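Local coordinates for DUF574 domain-containing protein (Thermobifida fusca, PDB 2QE6) that is probably an S-adenosylmethionine-dependent methyltransferase, binding that cofactor in a Rossmann-like fold, although the molecule it methylates is not established, at residues A[70-75]-A[189-194]; A[198-203]-A[241-246]. The protein carries 1 engineered substitution. One frame throughout, in Å; residues are numbered along the deposited sequence.

How the interactions relate
Strand 191-197 connects the two contacts. Interaction 1 packs its first half against the end of helix 54-75, while interaction 2 begins at Val198, just beyond its last residue, and ties the loop there to the end of strand 235-243. Their centres are 21 Å apart, and both reach the same sheet. Neither contact forms the cofactor site directly: in interaction 1 the side chain of Phe193 is about 8 Å from the bound S-adenosylmethionine and about 7 Å from that of Asn61, a cofactor-binding residue on helix 54-75. In interaction 2 the Tyr243 side chain lies about 10 Å from that of Asn61 and about 3 Å from a sulfate, probably from the crystallisation liquor.

Interaction 1 of 2, residues A[70-75]-A[189-194]; sequences RFLAGE and GSYLFM
Leu72 meets Tyr191 and Phe193 where the end of helix 54-75 packs on strand 191-197, a helix-on-sheet layer of the Rossmann-like methyltransferase fold. The two short segments run nearly antiparallel, at 156°, with their axes 10.9 Å apart, a gap that side chains alone bridge. The tight part is built on the branched end of Leu72. Its CD2 lies over one face of the Tyr191 ring, 3.9 Å from the centroid and 28° off the normal, a CH-pi contact. This methyl sits toward the root of the ring: CD2 of Leu72 is 3.4 Å from Tyr191 CG and 3.6 Å from Tyr191 CB. With CG anti to its carbonyl carbon (chi1 -64°), the tyrosine lays its ring alongside the leucine, the two side chains pointing in opposite senses. The second branch reaches the other aromatic residue, CD1 of Leu72 lying 4.0 Å from CD2 of Phe193. A leucine suits this buried spot because its two methyls can serve two aromatic neighbours, here residues two apart on the strand. The flanking strands of the sheet join in: Ile269 of strand 265-271 touches Phe71, Tyr191 and Phe193, and Ala160 of strand 160-163, the neighbour on the other side, touches Leu72.

The remaining side is looser and partly exposed. Glu75 is exposed, and its OE2 lies at the edge of the Phe71 ring, in its plane. That ring also makes a cation-pi contact with Arg248, and it meets the tyrosine obliquely, CE2 of Phe71 lying 4.2 Å from CE2 of Tyr191.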
loop_
_atom_site.group_PDB
_atom_site.type_symbol
_atom_site.label_atom_id
_atom_site.label_comp_id
_atom_site.label_asym_id
_atom_site.label_seq_id
_atom_site.Cartn_x
_atom_site.Cartn_y
_atom_site.Cartn_z
ATOM N N ARG A 70 -11.175 5.679 -4.435
ATOM C CA ARG A 70 -12.450 6.262 -4.851
ATOM C C ARG A 70 -12.281 7.735 -5.234
ATOM O O ARG A 70 -12.852 8.190 -6.218
ATOM C CB ARG A 70 -13.507 6.115 -3.751
ATOM C CG ARG A 70 -14.891 6.605 -4.161
ATOM C CD ARG A 70 -15.918 6.460 -3.048
ATOM N NE ARG A 70 -15.559 7.254 -1.871
ATOM C CZ ARG A 70 -15.484 6.800 -0.623
ATOM N NH1 ARG A 70 -15.750 5.530 -0.338
ATOM N NH2 ARG A 70 -15.146 7.636 0.351
ATOM N N PHE A 71 -11.484 8.484 -4.463
ATOM C CA PHE A 71 -11.181 9.880 -4.809
ATOM C C PHE A 71 -10.473 9.955 -6.172
ATOM O O PHE A 71 -10.853 10.727 -7.060
ATOM C CB PHE A 71 -10.318 10.548 -3.718
ATOM C CG PHE A 71 -9.590 11.780 -4.183
ATOM C CD1 PHE A 71 -10.241 12.986 -4.296
ATOM C CD2 PHE A 71 -8.230 11.735 -4.458
ATOM C CE1 PHE A 71 -9.560 14.139 -4.735
ATOM C CE2 PHE A 71 -7.557 12.870 -4.918
ATOM C CZ PHE A 71 -8.219 14.064 -5.045
ATOM N N LEU A 72 -9.467 9.119 -6.343
ATOM C CA LEU A 72 -8.633 9.145 -7.544
ATOM C C LEU A 72 -9.386 8.759 -8.793
ATOM O O LEU A 72 -9.272 9.434 -9.821
ATOM C CB LEU A 72 -7.439 8.214 -7.361
ATOM C CG LEU A 72 -6.354 8.692 -6.415
ATOM C CD1 LEU A 72 -5.406 7.553 -6.083
ATOM C CD2 LEU A 72 -5.615 9.949 -6.945
ATOM N N ALA A 73 -10.168 7.675 -8.710
ATOM C CA ALA A 73 -10.824 7.099 -9.902
ATOM C C ALA A 73 -12.105 7.850 -10.291
ATOM O O ALA A 73 -12.540 7.814 -11.454
ATOM C CB ALA A 73 -11.105 5.602 -9.667
ATOM N N GLY A 74 -12.719 8.506 -9.310
ATOM C CA GLY A 74 -13.938 9.259 -9.517
ATOM C C GLY A 74 -13.643 10.723 -9.736
ATOM O O GLY A 74 -13.512 11.178 -10.865
ATOM N N GLU A 75 -13.520 11.438 -8.633
ATOM C CA GLU A 75 -13.295 12.867 -8.601
ATOM C C GLU A 75 -12.048 13.338 -9.365
ATOM O O GLU A 75 -12.139 14.263 -10.171
ATOM C CB GLU A 75 -13.207 13.295 -7.138
ATOM C CG GLU A 75 -13.298 14.785 -6.892
ATOM C CD GLU A 75 -13.386 15.108 -5.400
ATOM O OE1 GLU A 75 -13.934 14.264 -4.624
ATOM O OE2 GLU A 75 -12.874 16.194 -5.014
ATOM N N GLY A 189 -0.428 15.932 -13.697
ATOM C CA GLY A 189 -1.837 15.588 -13.488
ATOM C C GLY A 189 -1.979 14.225 -12.865
ATOM O O GLY A 189 -3.082 13.792 -12.581
ATOM N N SER A 190 -0.839 13.581 -12.617
ATOM C CA SER A 190 -0.784 12.287 -11.994
ATOM C C SER A 190 -0.795 12.448 -10.480
ATOM O O SER A 190 -0.633 13.559 -9.968
ATOM C CB SER A 190 0.487 11.594 -12.439
ATOM O OG SER A 190 0.380 11.182 -13.791
ATOM N N TYR A 191 -0.966 11.334 -9.779
ATOM C CA TYR A 191 -0.947 11.336 -8.324
ATOM C C TYR A 191 -0.022 10.271 -7.768
ATOM O O TYR A 191 0.217 9.254 -8.418
ATOM C CB TYR A 191 -2.360 11.113 -7.782
ATOM C CG TYR A 191 -3.342 12.216 -8.131
ATOM C CD1 TYR A 191 -3.964 12.247 -9.348
ATOM C CD2 TYR A 191 -3.632 13.233 -7.218
ATOM C CE1 TYR A 191 -4.894 13.255 -9.666
ATOM C CE2 TYR A 191 -4.545 14.236 -7.510
ATOM C CZ TYR A 191 -5.179 14.233 -8.742
ATOM O OH TYR A 191 -6.052 15.228 -9.048
ATOM N N LEU A 192 0.510 10.548 -6.572
ATOM C CA LEU A 192 1.183 9.581 -5.713
ATOM C C LEU A 192 0.374 9.441 -4.419
ATOM O O LEU A 192 0.107 10.443 -3.750
ATOM C CB LEU A 192 2.594 10.061 -5.375
ATOM C CG LEU A 192 3.493 9.152 -4.528
ATOM C CD1 LEU A 192 3.748 7.838 -5.209
ATOM C CD2 LEU A 192 4.810 9.915 -4.213
ATOM N N PHE A 193 -0.055 8.217 -4.118
ATOM C CA PHE A 193 -0.860 7.881 -2.911
ATOM C C PHE A 193 0.013 6.932 -2.064
ATOM O O PHE A 193 0.375 5.849 -2.522
ATOM C CB PHE A 193 -2.171 7.226 -3.392
ATOM C CG PHE A 193 -3.115 6.738 -2.312
ATOM C CD1 PHE A 193 -3.027 7.150 -0.989
ATOM C CD2 PHE A 193 -4.188 5.907 -2.674
ATOM C CE1 PHE A 193 -3.955 6.731 -0.036
ATOM C CE2 PHE A 193 -5.104 5.464 -1.718
ATOM C CZ PHE A 193 -4.995 5.900 -0.390
HETATM N N MSE A 194 0.422 7.361 -0.863
HETATM C CA MSE A 194 1.181 6.501 0.015
HETATM C C MSE A 194 0.618 6.489 1.429
HETATM O O MSE A 194 0.003 7.468 1.867
HETATM C CB MSE A 194 2.637 6.994 0.110
HETATM C CG MSE A 194 3.261 7.256 -1.243
HETATM SE SE MSE A 194 5.193 7.416 -1.112
HETATM C CE MSE A 194 5.363 9.259 -0.466
#

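Interaction 2 of 2, residues A[198-203]-A[241-246]; sequences VDTGLP and VVYTAL
Val198 and Tyr243 are the closest backbone positions, their CA atoms 8.4 Å apart, one in an irregular loop after strand 191-197 and the other where strand 235-243 gives way to a 3-10 turn closed by Leu246 N bonding to Tyr243 O at 2.9 Å. A long side chain is needed to cross that gap, and tyrosine suits the place by carrying a hydroxyl at the far end of an apolar ring. With CG anti to its carbonyl carbon (chi1 -71°), the Tyr243 ring extends toward the loop. Tyr243 OH and Thr200 OG1 are hydrogen-bonded at 2.7 Å, the threonine oxygen lying at the ring edge, in its plane. The rotation of Thr200 presents both of its branches to that hydroxyl, CG2 of Thr200 being 3.4 Å from OH of Tyr243. The Val198 and Tyr243 side chains cross at about a right angle, and CG1 of Val198 approaches the ring obliquely, 3.9 Å from Tyr243 CE1. Met266 of strand 265-271 touches Val198, Thr200 and Tyr243 alike.

The loop has its own bracing. Asp199 OD1 accepts a hydrogen bond from the backbone N-H of Gly201 at 2.8 Å, an Asx turn, and Gly201 has a positive phi (75°) that glycine takes easily. Gln205 OE1, from helix 203-216, accepts from the backbone N-H of both Thr200 and Leu202.

Both partners of the central bond are hydroxyls, so either could be its donor, and Thr200 OG1 has a second hydrogen-bond partner beyond the two segments. This polar link, set among apolar contacts, ties the loop to the strand end and would favour the present orientation.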
loop_
_atom_site.group_PDB
_atom_site.type_symbol
_atom_site.label_atom_id
_atom_site.label_comp_id
_atom_site.label_asym_id
_atom_site.label_seq_id
_atom_site.Cartn_x
_atom_site.Cartn_y
_atom_site.Cartn_z
ATOM N N VAL A 198 4.135 5.774 11.123
ATOM C CA VAL A 198 4.526 7.167 11.440
ATOM C C VAL A 198 5.192 7.185 12.809
ATOM O O VAL A 198 4.900 6.356 13.655
ATOM C CB VAL A 198 3.308 8.171 11.366
ATOM C CG1 VAL A 198 2.340 7.972 12.529
ATOM C CG2 VAL A 198 3.811 9.639 11.292
ATOM N N ASP A 199 6.155 8.080 12.986
ATOM C CA ASP A 199 6.738 8.382 14.299
ATOM C C ASP A 199 6.231 9.784 14.647
ATOM O O ASP A 199 6.681 10.778 14.075
ATOM C CB ASP A 199 8.275 8.374 14.250
ATOM C CG ASP A 199 8.932 8.580 15.608
ATOM O OD1 ASP A 199 8.253 8.971 16.558
ATOM O OD2 ASP A 199 10.150 8.379 15.718
ATOM N N THR A 200 5.305 9.850 15.603
ATOM C CA THR A 200 4.886 11.096 16.216
ATOM C C THR A 200 5.223 11.021 17.719
ATOM O O THR A 200 4.551 11.631 18.543
ATOM C CB THR A 200 3.394 11.379 15.973
ATOM O OG1 THR A 200 2.629 10.282 16.447
ATOM C CG2 THR A 200 3.086 11.582 14.462
ATOM N N GLY A 201 6.260 10.255 18.079
ATOM C CA GLY A 201 6.707 10.152 19.468
ATOM C C GLY A 201 5.824 9.317 20.373
ATOM O O GLY A 201 5.807 9.480 21.572
ATOM N N LEU A 202 5.027 8.429 19.805
ATOM C CA LEU A 202 4.257 7.494 20.626
ATOM C C LEU A 202 5.035 6.148 20.755
ATOM O O LEU A 202 5.526 5.617 19.798
ATOM C CB LEU A 202 2.866 7.284 20.023
ATOM C CG LEU A 202 2.090 8.567 19.655
ATOM C CD1 LEU A 202 0.732 8.161 19.077
ATOM C CD2 LEU A 202 1.917 9.516 20.822
ATOM N N PRO A 203 5.129 5.574 21.949
ATOM C CA PRO A 203 6.110 4.459 22.165
ATOM C C PRO A 203 6.007 3.221 21.214
ATOM O O PRO A 203 7.059 2.680 20.700
ATOM C CB PRO A 203 5.828 4.063 23.619
ATOM C CG PRO A 203 4.277 4.467 23.820
ATOM C CD PRO A 203 4.284 5.824 23.133
ATOM N N VAL A 241 -0.865 15.236 4.839
ATOM C CA VAL A 241 -0.398 13.993 5.422
ATOM C C VAL A 241 -0.948 13.940 6.855
ATOM O O VAL A 241 -0.597 14.762 7.691
ATOM C CB VAL A 241 1.144 13.884 5.373
ATOM C CG1 VAL A 241 1.630 12.668 6.093
ATOM C CG2 VAL A 241 1.622 13.852 3.889
ATOM N N VAL A 242 -1.873 13.019 7.099
ATOM C CA VAL A 242 -2.612 12.960 8.376
ATOM C C VAL A 242 -2.796 11.511 8.778
ATOM O O VAL A 242 -2.642 10.614 7.939
ATOM C CB VAL A 242 -3.991 13.614 8.260
ATOM C CG1 VAL A 242 -3.853 15.109 7.953
ATOM C CG2 VAL A 242 -4.876 12.881 7.198
ATOM N N TYR A 243 -3.099 11.266 10.060
ATOM C CA TYR A 243 -3.381 9.911 10.511
ATOM C C TYR A 243 -4.417 9.288 9.553
ATOM O O TYR A 243 -5.296 9.951 9.048
ATOM C CB TYR A 243 -3.865 9.900 11.955
ATOM C CG TYR A 243 -2.809 10.225 13.003
ATOM C CD1 TYR A 243 -1.670 9.438 13.144
ATOM C CD2 TYR A 243 -2.954 11.310 13.847
ATOM C CE1 TYR A 243 -0.701 9.709 14.141
ATOM C CE2 TYR A 243 -1.996 11.587 14.839
ATOM C CZ TYR A 243 -0.875 10.771 14.974
ATOM O OH TYR A 243 0.081 11.011 15.938
ATOM N N THR A 244 -4.256 8.015 9.247
ATOM C CA THR A 244 -5.056 7.387 8.208
ATOM C C THR A 244 -6.591 7.593 8.370
ATOM O O THR A 244 -7.263 7.847 7.369
ATOM C CB THR A 244 -4.680 5.851 8.027
ATOM O OG1 THR A 244 -4.759 5.169 9.294
ATOM C CG2 THR A 244 -3.279 5.685 7.461
ATOM N N ALA A 245 -7.135 7.519 9.590
ATOM C CA ALA A 245 -8.582 7.651 9.801
ATOM C C ALA A 245 -9.104 9.101 9.544
ATOM O O ALA A 245 -10.310 9.315 9.388
ATOM C CB ALA A 245 -8.940 7.219 11.197
ATOM N N LEU A 246 -8.173 10.064 9.542
ATOM C CA LEU A 246 -8.469 11.479 9.351
ATOM C C LEU A 246 -8.422 11.894 7.870
ATOM O O LEU A 246 -8.746 13.034 7.530
ATOM C CB LEU A 246 -7.467 12.333 10.167
ATOM C CG LEU A 246 -7.446 12.174 11.689
ATOM C CD1 LEU A 246 -6.442 13.147 12.364
ATOM C CD2 LEU A 246 -8.829 12.367 12.298
#